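Local coordinates for PmbA-related protein (PDB 1VL4) that probably acts as a metallopeptidase of the PmbA/TldD (U62) family and has been put forward as a modulator of DNA gyrase, at residues 256-261 with 319-324; 186-191 with 220-225; 120-125 with 204-209. All coordinates share one frame; numbering follows the deposited sequence. Where two conformers were deposited one is given.

How the contacts relate
After three strands of the long antiparallel sheet and helix 84-93, the chain reaches 120-125, just ahead of helix 128-143. Strands 148-167 and 172-188 follow, and the end of the latter carries 186-191, which opens contact 2 before 204-209 closes contact 3; 220-225 closes contact 2 soon after. The two therefore cross, their nearest atoms about 13 Å apart. Contact 3 ties the loop before helix 128-143 to the loop between strand 194-202 and helix 210-223, and contact 2 ties the end of that helix to strand 172-188. Contact 1 follows in series, joining the starts of two short helices, across the chain's centre from both.

Contact 1: 256-261 with 319-324; sequences SAENVQ and LHNLKT
Ala257 N gives its hydrogen to Leu319 O at 2.8 Å, the one hydrogen bond made directly between the segments, while its methyl CB presses on a face of the His320 ring, 3.4 Å from ND1. Beside it comes Thr324. Its CB meets the amide of Gln261 (NE2 at 3.5 Å) and the Ala257 methyl; CG2 turns to Gln261 OE1, 3.6 Å away. OG1, set between the backbone N and the carbonyl carbon (chi1 62°), faces back into its own segment: it is hydrogen-bonded to His320 ND1 at 2.8 Å, either partner possibly donating, and accepts from Asn321 N at 3.1 Å. With Thr324 N bound in return to Asn321 OD1 (2.9 Å), this is a capping box at the start of helix 322-328, and Ser256 OG caps helix 257-261 across the contact. A valine in place of Thr324 would probably leave His320 ND1 and Asn321 N without their mate and the imidazole less firmly set over the Ala257 methyl. The amide nitrogen of Gln261 runs on to Glu328 of that second helix, with which it hydrogen-bonds. Between the two segments, a water accepts from Asn321 ND2 at 2.7 Å and bonds weakly to Glu258 OE1.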
loop_
_atom_site.group_PDB
_atom_site.type_symbol
_atom_site.label_atom_id
_atom_site.label_comp_id
_atom_site.label_asym_id
_atom_site.label_seq_id
_atom_site.Cartn_x
_atom_site.Cartn_y
_atom_site.Cartn_z
ATOM N N SER A 256 21.448 4.021 -3.482
ATOM C CA SER A 256 21.255 5.225 -2.616
ATOM C C SER A 256 22.432 5.558 -1.675
ATOM O O SER A 256 22.796 4.766 -0.770
ATOM C CB SER A 256 19.972 5.088 -1.812
ATOM O OG SER A 256 19.905 6.092 -0.842
ATOM N N ALA A 257 23.039 6.739 -1.851
ATOM C CA ALA A 257 24.099 7.182 -0.913
ATOM C C ALA A 257 23.652 7.215 0.541
ATOM O O ALA A 257 24.478 7.089 1.468
ATOM C CB ALA A 257 24.642 8.553 -1.290
ATOM N N GLU A 258 22.361 7.441 0.742
ATOM C CA GLU A 258 21.754 7.470 2.076
ATOM C C GLU A 258 21.767 6.069 2.690
ATOM O O GLU A 258 22.178 5.902 3.843
ATOM C CB GLU A 258 20.329 7.984 1.953
ATOM C CG GLU A 258 19.572 8.071 3.244
ATOM C CD GLU A 258 18.173 8.660 3.090
ATOM O OE1 GLU A 258 17.836 9.267 2.016
ATOM O OE2 GLU A 258 17.411 8.513 4.095
ATOM N N ASN A 259 21.341 5.064 1.920
ATOM C CA ASN A 259 21.398 3.650 2.380
ATOM C C ASN A 259 22.822 3.206 2.606
ATOM O O ASN A 259 23.107 2.436 3.531
ATOM C CB ASN A 259 20.725 2.706 1.379
ATOM C CG ASN A 259 19.217 2.780 1.436
ATOM O OD1 ASN A 259 18.651 3.210 2.419
ATOM N ND2 ASN A 259 18.563 2.377 0.373
ATOM N N VAL A 260 23.731 3.700 1.772
ATOM C CA VAL A 260 25.151 3.410 1.979
ATOM C C VAL A 260 25.650 3.983 3.289
ATOM O O VAL A 260 26.257 3.258 4.071
ATOM C CB VAL A 260 26.007 3.938 0.838
ATOM C CG1 VAL A 260 27.477 3.776 1.171
ATOM C CG2 VAL A 260 25.663 3.165 -0.471
ATOM N N GLN A 261 25.404 5.280 3.522
ATOM C CA GLN A 261 25.748 5.951 4.798
ATOM C C GLN A 261 25.192 5.212 6.011
ATOM O O GLN A 261 25.864 5.094 7.012
ATOM C CB GLN A 261 25.236 7.399 4.830
ATOM C CG GLN A 261 26.033 8.373 3.916
ATOM C CD GLN A 261 25.374 9.788 3.721
ATOM O OE1 GLN A 261 24.333 10.110 4.311
ATOM N NE2 GLN A 261 26.023 10.626 2.910
ATOM N N LEU A 319 23.997 7.378 -6.062
ATOM C CA LEU A 319 23.021 8.417 -6.289
ATOM C C LEU A 319 22.804 9.228 -4.986
ATOM O O LEU A 319 22.813 8.685 -3.888
ATOM C CB LEU A 319 21.708 7.790 -6.779
ATOM C CG LEU A 319 21.866 6.961 -8.080
ATOM C CD1 LEU A 319 20.525 6.508 -8.564
ATOM C CD2 LEU A 319 22.571 7.731 -9.167
ATOM N N HIS A 320 22.619 10.530 -5.151
ATOM C CA HIS A 320 22.570 11.483 -4.065
ATOM C C HIS A 320 21.314 12.371 -4.047
ATOM O O HIS A 320 20.635 12.561 -5.063
ATOM C CB HIS A 320 23.784 12.408 -4.148
ATOM C CG HIS A 320 25.082 11.731 -3.826
ATOM N ND1 HIS A 320 25.545 11.593 -2.541
ATOM C CD2 HIS A 320 26.005 11.152 -4.625
ATOM C CE1 HIS A 320 26.714 10.973 -2.563
ATOM N NE2 HIS A 320 27.013 10.693 -3.818
ATOM N N ASN A 321 21.056 12.894 -2.845
ATOM C CA ASN A 321 20.233 14.060 -2.633
ATOM C C ASN A 321 21.143 15.185 -2.132
ATOM O O ASN A 321 22.359 15.004 -2.050
ATOM C CB ASN A 321 19.045 13.751 -1.723
ATOM C CG ASN A 321 19.432 13.239 -0.339
ATOM O OD1 ASN A 321 20.539 13.474 0.179
ATOM N ND2 ASN A 321 18.467 12.580 0.305
ATOM N N LEU A 322 20.589 16.358 -1.846
ATOM C CA LEU A 322 21.415 17.489 -1.442
ATOM C C LEU A 322 22.181 17.170 -0.147
ATOM O O LEU A 322 23.363 17.500 -0.038
ATOM C CB LEU A 322 20.563 18.756 -1.269
ATOM C CG LEU A 322 19.958 19.328 -2.562
ATOM C CD1 LEU A 322 19.046 20.540 -2.306
ATOM C CD2 LEU A 322 21.057 19.700 -3.527
ATOM N N LYS A 323 21.516 16.503 0.798
ATOM C CA LYS A 323 22.113 16.190 2.100
ATOM C C LYS A 323 23.312 15.268 1.947
ATOM O O LYS A 323 24.367 15.507 2.542
ATOM C CB LYS A 323 21.039 15.580 3.006
ATOM C CG LYS A 323 21.514 14.890 4.284
ATOM C CD LYS A 323 20.359 14.725 5.266
ATOM N N THR A 324 23.193 14.223 1.126
ATOM C CA THR A 324 24.285 13.249 1.032
ATOM C C THR A 324 25.411 13.827 0.193
ATOM O O THR A 324 26.602 13.640 0.516
ATOM C CB THR A 324 23.825 11.895 0.466
ATOM O OG1 THR A 324 23.353 12.097 -0.847
ATOM C CG2 THR A 324 22.724 11.311 1.272
HETATM O O HOH W 1 19.033 11.676 2.773
#

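Contact 2: 186-191 with 220-225; sequences AIARDA and EAISLI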
loop_
_atom_site.group_PDB
_atom_site.type_symbol
_atom_site.label_atom_id
_atom_site.label_comp_id
_atom_site.label_asym_id
_atom_site.label_seq_id
_atom_site.Cartn_x
_atom_site.Cartn_y
_atom_site.Cartn_z
ATOM N N ALA A 186 -3.800 -13.393 -19.551
ATOM C CA ALA A 186 -4.600 -14.498 -20.015
ATOM C C ALA A 186 -4.263 -15.797 -19.266
ATOM O O ALA A 186 -3.179 -15.956 -18.731
ATOM C CB ALA A 186 -4.451 -14.655 -21.500
ATOM N N ILE A 187 -5.243 -16.680 -19.160
ATOM C CA ILE A 187 -5.049 -18.054 -18.603
ATOM C C ILE A 187 -5.341 -19.115 -19.660
ATOM O O ILE A 187 -6.434 -19.126 -20.239
ATOM C CB ILE A 187 -5.939 -18.296 -17.366
ATOM C CG1 ILE A 187 -5.558 -17.285 -16.268
ATOM C CG2 ILE A 187 -5.815 -19.763 -16.863
ATOM C CD1 ILE A 187 -6.364 -17.362 -15.026
ATOM N N ALA A 188 -4.353 -20.020 -19.883
ATOM C CA ALA A 188 -4.443 -21.114 -20.854
ATOM C C ALA A 188 -4.774 -22.456 -20.157
ATOM O O ALA A 188 -4.411 -22.697 -19.004
ATOM C CB ALA A 188 -3.139 -21.231 -21.625
ATOM N N ARG A 189 -5.515 -23.300 -20.863
ATOM C CA ARG A 189 -5.942 -24.578 -20.346
ATOM C C ARG A 189 -4.783 -25.573 -20.255
ATOM O O ARG A 189 -4.101 -25.814 -21.234
ATOM C CB ARG A 189 -7.010 -25.141 -21.263
ATOM C CG ARG A 189 -7.534 -26.487 -20.837
ATOM C CD ARG A 189 -8.517 -27.018 -21.832
ATOM N NE ARG A 189 -9.784 -26.314 -21.796
ATOM C CZ ARG A 189 -10.119 -25.312 -22.616
ATOM N NH1 ARG A 189 -9.320 -24.897 -23.615
ATOM N NH2 ARG A 189 -11.280 -24.737 -22.462
ATOM N N ASP A 190 -4.568 -26.157 -19.062
ATOM C CA ASP A 190 -3.551 -27.191 -18.879
ATOM C C ASP A 190 -3.811 -27.965 -17.568
ATOM O O ASP A 190 -4.644 -27.548 -16.764
ATOM C CB ASP A 190 -2.152 -26.535 -18.891
ATOM C CG ASP A 190 -1.021 -27.519 -19.101
ATOM O OD1 ASP A 190 -1.277 -28.637 -19.582
ATOM O OD2 ASP A 190 0.141 -27.156 -18.791
ATOM N N ALA A 191 -3.115 -29.082 -17.361
ATOM C CA ALA A 191 -3.183 -29.835 -16.092
ATOM C C ALA A 191 -3.188 -28.944 -14.832
ATOM O O ALA A 191 -3.928 -29.199 -13.865
ATOM C CB ALA A 191 -2.037 -30.814 -16.026
ATOM N N GLU A 220 1.939 -15.922 -24.424
ATOM C CA GLU A 220 2.640 -16.179 -23.178
ATOM C C GLU A 220 2.057 -17.377 -22.419
ATOM O O GLU A 220 2.752 -18.364 -22.139
ATOM C CB GLU A 220 2.666 -14.925 -22.319
ATOM C CG GLU A 220 3.569 -13.801 -22.856
ATOM C CD GLU A 220 5.064 -14.097 -22.659
ATOM O OE1 GLU A 220 5.508 -14.197 -21.485
ATOM O OE2 GLU A 220 5.791 -14.196 -23.679
ATOM N N ALA A 221 0.765 -17.335 -22.165
ATOM C CA ALA A 221 0.092 -18.406 -21.449
ATOM C C ALA A 221 0.157 -19.757 -22.169
ATOM O O ALA A 221 0.402 -20.795 -21.550
ATOM C CB ALA A 221 -1.381 -18.008 -21.195
ATOM N N ILE A 222 -0.086 -19.734 -23.474
ATOM C CA ILE A 222 -0.177 -20.948 -24.272
ATOM C C ILE A 222 1.164 -21.681 -24.350
ATOM O O ILE A 222 1.220 -22.914 -24.369
ATOM C CB ILE A 222 -0.665 -20.609 -25.690
ATOM C CG1 ILE A 222 -2.177 -20.385 -25.693
ATOM C CG2 ILE A 222 -0.340 -21.723 -26.702
ATOM C CD1 ILE A 222 -2.684 -19.573 -26.887
ATOM N N SER A 223 2.242 -20.904 -24.421
ATOM C CA SER A 223 3.578 -21.453 -24.550
ATOM C C SER A 223 3.999 -22.280 -23.328
ATOM O O SER A 223 4.915 -23.111 -23.428
ATOM C CB SER A 223 4.584 -20.348 -24.819
ATOM O OG SER A 223 4.760 -19.538 -23.693
ATOM N N LEU A 224 3.328 -22.059 -22.196
ATOM C CA LEU A 224 3.592 -22.824 -20.975
ATOM C C LEU A 224 2.766 -24.111 -20.893
ATOM O O LEU A 224 2.927 -24.895 -19.948
ATOM C CB LEU A 224 3.347 -21.968 -19.731
ATOM C CG LEU A 224 4.262 -20.766 -19.605
ATOM C CD1 LEU A 224 3.765 -19.905 -18.456
ATOM C CD2 LEU A 224 5.715 -21.186 -19.416
ATOM N N ILE A 225 1.897 -24.349 -21.867
ATOM C CA ILE A 225 1.132 -25.593 -21.855
ATOM C C ILE A 225 2.109 -26.727 -22.067
ATOM O O ILE A 225 2.944 -26.645 -22.971
ATOM C CB ILE A 225 0.068 -25.617 -22.948
ATOM C CG1 ILE A 225 -0.980 -24.511 -22.686
ATOM C CG2 ILE A 225 -0.558 -27.025 -23.058
ATOM C CD1 ILE A 225 -1.944 -24.373 -23.843
#
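Ala188 and Ala221 meet methyl to methyl, CB to CB 3.7 Å, where the last turn of helix 210-223 lies on the end of strand 172-188. This is a helix packed over one face of an antiparallel sheet, and small residues on both sides bring the backbones close: the CA atoms of Ala188 and Ala221 are only 5.3 Å apart. No hydrogen bond crosses between the segments, so the fit is one of shape. The Ala188 methyl is the bump on the strand side. Ala188 CB enters a shallow hollow made by the Ala221 methyl and carbonyl oxygen, Ile222 CG1 and Ile225 CD1, the last 4.0 Å from it. In the reverse sense the Ala221 methyl rests in a dip of the strand, between the Ala188 CB and the Ala186 carbonyl oxygen (Ala186 O to Ala221 CB 3.7 Å). Ile187, between these alanines, faces the other way and packs on Val149, Met150 and Pro152 of the adjacent strand 148-167.

Ile225, just past the helix, fills the next hollow with both branches. Its CG1 stands anti to the carbonyl carbon (chi1 -64°), which, with an extended chi2, brings CG1 and CD1 alike against the Arg189 carbonyl oxygen (Ile225 CD1 to Arg189 O 3.7 Å). Ile225 CG2, anti to the backbone N, turns instead to the carboxylate of Asp190, 3.9 Å from OD1. The two side chains cross at an incline.

That carboxylate is not left to apolar neighbours: OD2 is in a salt bridge with Arg194 and takes a hydrogen bond from Gly226 N. Asp190 OD2 thus lies close against the chain as it leaves the helix, 3.6 Å from Ile225 CA.

Contact 3: 120-125 with 204-209; sequences VGRFEK and TPEDLN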
loop_
_atom_site.group_PDB
_atom_site.type_symbol
_atom_site.label_atom_id
_atom_site.label_comp_id
_atom_site.label_asym_id
_atom_site.label_seq_id
_atom_site.Cartn_x
_atom_site.Cartn_y
_atom_site.Cartn_z
ATOM N N VAL A 120 3.064 15.096 -24.336
ATOM C CA VAL A 120 2.629 15.136 -25.737
ATOM C C VAL A 120 1.224 15.666 -25.918
ATOM O O VAL A 120 1.002 16.363 -26.862
ATOM C CB VAL A 120 2.847 13.765 -26.403
ATOM C CG1 VAL A 120 2.358 13.750 -27.842
ATOM C CG2 VAL A 120 4.357 13.435 -26.362
ATOM N N GLY A 121 0.283 15.348 -25.037
ATOM C CA GLY A 121 -1.069 15.887 -25.146
ATOM C C GLY A 121 -2.065 15.057 -25.937
ATOM O O GLY A 121 -3.185 15.464 -26.131
ATOM N N ARG A 122 -1.685 13.883 -26.398
ATOM C CA ARG A 122 -2.605 13.096 -27.192
ATOM C C ARG A 122 -3.537 12.182 -26.375
ATOM O O ARG A 122 -4.652 11.949 -26.799
ATOM C CB ARG A 122 -1.847 12.327 -28.260
ATOM C CG ARG A 122 -1.142 13.278 -29.265
ATOM C CD ARG A 122 -0.622 12.573 -30.474
ATOM N NE ARG A 122 -1.690 11.874 -31.168
ATOM C CZ ARG A 122 -2.562 12.447 -31.997
ATOM N NH1 ARG A 122 -2.515 13.760 -32.242
ATOM N NH2 ARG A 122 -3.506 11.701 -32.584
ATOM N N PHE A 123 -3.110 11.688 -25.213
ATOM C CA PHE A 123 -4.019 10.835 -24.402
ATOM C C PHE A 123 -5.266 11.641 -24.013
ATOM O O PHE A 123 -6.381 11.127 -24.044
ATOM C CB PHE A 123 -3.296 10.241 -23.147
ATOM C CG PHE A 123 -2.586 8.956 -23.420
ATOM C CD1 PHE A 123 -3.316 7.785 -23.604
ATOM C CD2 PHE A 123 -1.182 8.919 -23.541
ATOM C CE1 PHE A 123 -2.681 6.590 -23.904
ATOM C CE2 PHE A 123 -0.548 7.742 -23.826
ATOM C CZ PHE A 123 -1.265 6.570 -24.005
ATOM N N GLU A 124 -5.054 12.919 -23.675
ATOM C CA GLU A 124 -6.102 13.876 -23.271
ATOM C C GLU A 124 -7.184 14.102 -24.292
ATOM O O GLU A 124 -8.305 14.443 -23.937
ATOM C CB GLU A 124 -5.499 15.265 -23.030
ATOM C CG GLU A 124 -4.956 15.450 -21.663
ATOM C CD GLU A 124 -4.109 16.705 -21.583
ATOM O OE1 GLU A 124 -2.963 16.688 -22.095
ATOM O OE2 GLU A 124 -4.613 17.710 -21.023
ATOM N N LYS A 125 -6.830 13.957 -25.557
ATOM C CA LYS A 125 -7.784 14.088 -26.660
ATOM C C LYS A 125 -8.716 12.896 -26.894
ATOM O O LYS A 125 -9.718 13.043 -27.574
ATOM C CB LYS A 125 -6.989 14.388 -27.939
ATOM C CG LYS A 125 -6.335 15.799 -27.829
ATOM C CD LYS A 125 -5.945 16.376 -29.187
ATOM C CE LYS A 125 -4.635 15.774 -29.723
ATOM N NZ LYS A 125 -3.493 16.715 -29.520
ATOM N N THR A 204 2.144 8.231 -26.136
ATOM C CA THR A 204 0.981 8.569 -26.940
ATOM C C THR A 204 0.106 7.306 -27.179
ATOM O O THR A 204 0.625 6.203 -27.148
ATOM C CB THR A 204 1.450 9.150 -28.282
ATOM O OG1 THR A 204 0.329 9.689 -28.996
ATOM C CG2 THR A 204 2.050 8.082 -29.119
ATOM N N PRO A 205 -1.203 7.481 -27.420
ATOM C CA PRO A 205 -2.056 6.325 -27.625
ATOM C C PRO A 205 -1.647 5.472 -28.844
ATOM O O PRO A 205 -1.838 4.256 -28.856
ATOM C CB PRO A 205 -3.437 6.932 -27.831
ATOM C CG PRO A 205 -3.325 8.327 -27.532
ATOM C CD PRO A 205 -1.965 8.745 -27.399
ATOM N N GLU A 206 -1.023 6.117 -29.825
ATOM C CA GLU A 206 -0.635 5.500 -31.088
ATOM C C GLU A 206 0.404 4.484 -30.842
ATOM O O GLU A 206 0.586 3.566 -31.644
ATOM C CB GLU A 206 -0.029 6.556 -32.022
ATOM C CG GLU A 206 -1.055 7.416 -32.687
ATOM C CD GLU A 206 -1.716 8.398 -31.768
ATOM O OE1 GLU A 206 -1.038 8.992 -30.879
ATOM O OE2 GLU A 206 -2.931 8.589 -31.966
ATOM N N ASP A 207 1.116 4.617 -29.734
ATOM C CA ASP A 207 2.117 3.631 -29.446
ATOM C C ASP A 207 1.668 2.445 -28.635
ATOM O O ASP A 207 2.502 1.618 -28.255
ATOM C CB ASP A 207 3.280 4.299 -28.800
ATOM C CG ASP A 207 4.006 5.236 -29.788
ATOM O OD1 ASP A 207 3.783 5.168 -31.074
ATOM O OD2 ASP A 207 4.762 6.046 -29.245
ATOM N N LEU A 208 0.363 2.362 -28.401
ATOM C CA LEU A 208 -0.243 1.209 -27.776
ATOM C C LEU A 208 -0.876 0.421 -28.890
ATOM O O LEU A 208 -1.586 0.973 -29.700
ATOM C CB LEU A 208 -1.328 1.602 -26.755
ATOM C CG LEU A 208 -0.805 2.373 -25.525
ATOM C CD1 LEU A 208 -1.922 2.797 -24.598
ATOM C CD2 LEU A 208 0.252 1.639 -24.738
ATOM N N ASN A 209 -0.614 -0.881 -28.911
ATOM C CA ASN A 209 -1.263 -1.772 -29.882
ATOM C C ASN A 209 -2.064 -2.794 -29.096
ATOM O O ASN A 209 -1.508 -3.778 -28.648
ATOM C CB ASN A 209 -0.161 -2.435 -30.723
ATOM C CG ASN A 209 -0.703 -3.251 -31.875
ATOM O OD1 ASN A 209 -1.873 -3.625 -31.909
ATOM N ND2 ASN A 209 0.164 -3.534 -32.840
HETATM O O HOH W 2 -4.550 9.711 -30.393
#
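The backbones approach most closely at two neighbouring pairs, Arg122 with Thr204 (CA to CA 5.8 Å) and Phe123 with Pro205 (5.9 Å), and no main-chain hydrogen bond joins them. What joins the two loops is one ring, which packs on the Thr204-Pro205 peptide as well as on the proline, and one salt bridge. Pro205 lies over a face of the Phe123 ring in a CH-pi contact, its CD 3.8 Å from the ring centroid and just 5° off the normal. Phe123 CE2 is 3.4 Å from Thr204 C, and at the ring edge Leu208 CD1 touches Phe123 CZ at 3.9 Å.

On the exposed side, Arg122 runs alongside Thr204, CD 3.4 Å from OG1. A bend at chi3 (58°) lets Arg122 grip Glu206 side-on: its NE donates to Glu206 OE1 at 3.0 Å and its NH2 to OE2 at 3.2 Å. Both oxygens lie near the guanidinium plane, yet are met from above the carboxylate, the two planes being 60° apart. A water donates to Glu206 OE2 and accepts a weak bond from Arg122 NH2.

The Phe123 ring also packs on Tyr156 and Asp158 of strand 148-167, and Leu208 on Ala202 of strand 194-202. The loop leading into helix 128-143 is thus held, beside the antiparallel sheet, against the loop leading from strand 194-202 into helix 210-223.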